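Local coordinates for TssK (Serratia sp. FS14, PDB 5Y0E), which is a type VI secretion baseplate protein, probably part of the contractile machine that delivers effectors into neighbouring cells, at residues T164-L172 with L182-M190. Numbering follows the deposited sequence.
Sequences TALGVTRVL and LDTAQIPPM
Val171 and Leu182 form an antiparallel non-hydrogen-bonded pair, and one step on the backbone N of Asp183 donates a nearly straight hydrogen bond to Arg170 O (2.9 Å, 169° at the hydrogen), after which the segment 182-190 leaves the sheet through a type I turn, Asp183 to Gln186. Leu182 CA adds a CA-H...O contact to the same carbonyl oxygen. On the face shared with Val171, Leu182 crosses Thr169 at about a right angle: its CD2 meets Val171 CG2 at 4.0 Å, while both methyls lie 3.7 Å from Thr169 OG1, which is swung anti to its own nitrogen (chi1 -164°) beside the carbonyl carbon. Asp183 CB rests against both Leu172, 3.7 Å from its CG, and the aliphatic part of Arg170. The Arg170 guanidinium stands almost perpendicular to the carboxylate (89°), with NE 5.0 Å from Asp183 OD2; NE instead makes a weak hydrogen bond to Asn97. Asp183 OD1 accepts a hydrogen bond from Ala185 N (3.0 Å) that comes in from above the carboxylate plane, an Asx turn inside the beta turn. Farther along, past the classic bulge that Val168 and Thr169 make opposite Val98, two prolines return to the strand: Pro188 CB sits 3.2 Å from Gly167 O, and Pro189 CG packs on Leu166. Phe45 touches both Leu166 and Pro188, placing this end against strand 44-50. Pairing at the sheet edge thus gives way to proline packing as the chain heads for helix 197-222; the Arg170-Asp183 attraction is probably long-range, while Asp183 OD1 is tied to its own turn.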
# COMPACT_ATOMS: atom_id res chain seq x y z
N THR A 164 -0.23 30.21 -9.72
CA THR A 164 -0.61 28.85 -9.40
C THR A 164 -1.47 28.91 -8.16
O THR A 164 -1.45 29.89 -7.42
CB THR A 164 0.57 27.91 -9.17
OG1 THR A 164 1.30 28.32 -8.01
CG2 THR A 164 1.48 27.88 -10.36
N ALA A 165 -2.24 27.86 -7.94
CA ALA A 165 -3.20 27.91 -6.86
C ALA A 165 -3.55 26.51 -6.40
O ALA A 165 -3.49 25.55 -7.17
CB ALA A 165 -4.47 28.65 -7.28
N LEU A 166 -3.96 26.42 -5.14
CA LEU A 166 -4.50 25.21 -4.57
C LEU A 166 -5.94 25.47 -4.17
O LEU A 166 -6.25 26.50 -3.59
CB LEU A 166 -3.69 24.75 -3.35
CG LEU A 166 -2.19 24.54 -3.44
CD1 LEU A 166 -1.63 24.30 -2.07
CD2 LEU A 166 -1.88 23.38 -4.32
N GLY A 167 -6.83 24.52 -4.45
CA GLY A 167 -8.22 24.71 -4.11
C GLY A 167 -8.46 24.56 -2.62
O GLY A 167 -7.93 23.66 -1.98
N VAL A 168 -9.30 25.43 -2.07
CA VAL A 168 -9.57 25.46 -0.64
C VAL A 168 -10.98 24.99 -0.32
O VAL A 168 -11.17 24.24 0.64
CB VAL A 168 -9.32 26.88 -0.08
CG1 VAL A 168 -9.72 26.95 1.39
CG2 VAL A 168 -7.88 27.30 -0.28
N THR A 169 -11.97 25.42 -1.09
CA THR A 169 -13.36 25.19 -0.73
C THR A 169 -14.26 25.70 -1.83
O THR A 169 -13.82 26.35 -2.78
CB THR A 169 -13.70 25.85 0.60
OG1 THR A 169 -14.92 25.31 1.09
CG2 THR A 169 -13.85 27.33 0.42
N ARG A 170 -15.55 25.41 -1.69
CA ARG A 170 -16.56 25.90 -2.62
C ARG A 170 -17.69 26.54 -1.84
O ARG A 170 -18.21 25.96 -0.88
CB ARG A 170 -17.10 24.78 -3.50
CG ARG A 170 -18.43 25.11 -4.16
CD ARG A 170 -18.87 23.99 -5.10
NE ARG A 170 -18.29 24.16 -6.42
CZ ARG A 170 -19.00 24.43 -7.51
NH1 ARG A 170 -20.32 24.53 -7.43
NH2 ARG A 170 -18.38 24.59 -8.67
N VAL A 171 -18.06 27.75 -2.24
CA VAL A 171 -19.22 28.42 -1.66
C VAL A 171 -20.46 27.96 -2.41
O VAL A 171 -20.54 28.08 -3.63
CB VAL A 171 -19.08 29.95 -1.73
CG1 VAL A 171 -20.25 30.57 -1.01
CG2 VAL A 171 -17.79 30.40 -1.09
N LEU A 172 -21.42 27.42 -1.68
CA LEU A 172 -22.67 27.00 -2.30
C LEU A 172 -23.73 28.08 -2.23
O LEU A 172 -24.44 28.31 -3.20
CB LEU A 172 -23.20 25.74 -1.62
CG LEU A 172 -22.42 24.46 -1.87
CD1 LEU A 172 -23.03 23.34 -1.07
CD2 LEU A 172 -22.39 24.14 -3.35
N LEU A 182 -20.71 26.17 3.00
CA LEU A 182 -19.67 25.62 2.14
C LEU A 182 -20.01 24.19 1.75
O LEU A 182 -20.67 23.46 2.49
CB LEU A 182 -18.32 25.65 2.84
CG LEU A 182 -17.80 27.03 3.19
CD1 LEU A 182 -16.54 26.90 4.02
CD2 LEU A 182 -17.55 27.80 1.95
N ASP A 183 -19.54 23.80 0.58
CA ASP A 183 -19.67 22.42 0.14
C ASP A 183 -18.65 21.57 0.90
O ASP A 183 -17.52 21.39 0.46
CB ASP A 183 -19.47 22.31 -1.36
CG ASP A 183 -19.58 20.90 -1.84
OD1 ASP A 183 -19.91 20.01 -1.02
OD2 ASP A 183 -19.33 20.67 -3.03
N THR A 184 -19.06 21.02 2.03
CA THR A 184 -18.18 20.20 2.83
C THR A 184 -17.73 18.92 2.14
O THR A 184 -16.91 18.20 2.71
CB THR A 184 -18.85 19.82 4.15
OG1 THR A 184 -20.12 19.24 3.86
CG2 THR A 184 -19.02 21.03 5.01
N ALA A 185 -18.24 18.58 0.98
CA ALA A 185 -17.79 17.35 0.36
C ALA A 185 -16.52 17.54 -0.45
O ALA A 185 -15.86 16.55 -0.75
CB ALA A 185 -18.87 16.77 -0.54
N GLN A 186 -16.18 18.76 -0.82
CA GLN A 186 -15.01 18.98 -1.64
C GLN A 186 -13.75 18.82 -0.81
O GLN A 186 -13.69 19.22 0.35
CB GLN A 186 -15.06 20.35 -2.30
CG GLN A 186 -16.20 20.48 -3.29
CD GLN A 186 -16.48 19.19 -4.06
OE1 GLN A 186 -15.83 18.90 -5.06
NE2 GLN A 186 -17.48 18.43 -3.61
N ILE A 187 -12.75 18.18 -1.41
CA ILE A 187 -11.50 17.86 -0.74
C ILE A 187 -10.39 18.62 -1.43
O ILE A 187 -10.18 18.46 -2.63
CB ILE A 187 -11.21 16.35 -0.76
CG1 ILE A 187 -12.30 15.61 -0.01
CG2 ILE A 187 -9.86 16.08 -0.16
CD1 ILE A 187 -12.37 14.16 -0.36
N PRO A 188 -9.64 19.44 -0.72
CA PRO A 188 -8.50 20.14 -1.33
C PRO A 188 -7.44 19.16 -1.77
O PRO A 188 -7.38 18.02 -1.29
CB PRO A 188 -7.99 21.03 -0.19
CG PRO A 188 -9.08 21.07 0.79
CD PRO A 188 -9.83 19.80 0.69
N PRO A 189 -6.58 19.54 -2.71
CA PRO A 189 -5.39 18.73 -2.98
C PRO A 189 -4.57 18.60 -1.70
O PRO A 189 -4.18 19.59 -1.11
CB PRO A 189 -4.66 19.52 -4.06
CG PRO A 189 -5.15 20.91 -3.90
CD PRO A 189 -6.58 20.77 -3.50
N MET A 190 -4.38 17.37 -1.27
CA MET A 190 -3.86 17.08 0.06
C MET A 190 -2.56 16.31 -0.05
O MET A 190 -2.44 15.40 -0.87
CB MET A 190 -4.85 16.26 0.87
CG MET A 190 -6.08 17.01 1.30
SD MET A 190 -5.73 18.54 2.12
CE MET A 190 -5.15 17.92 3.66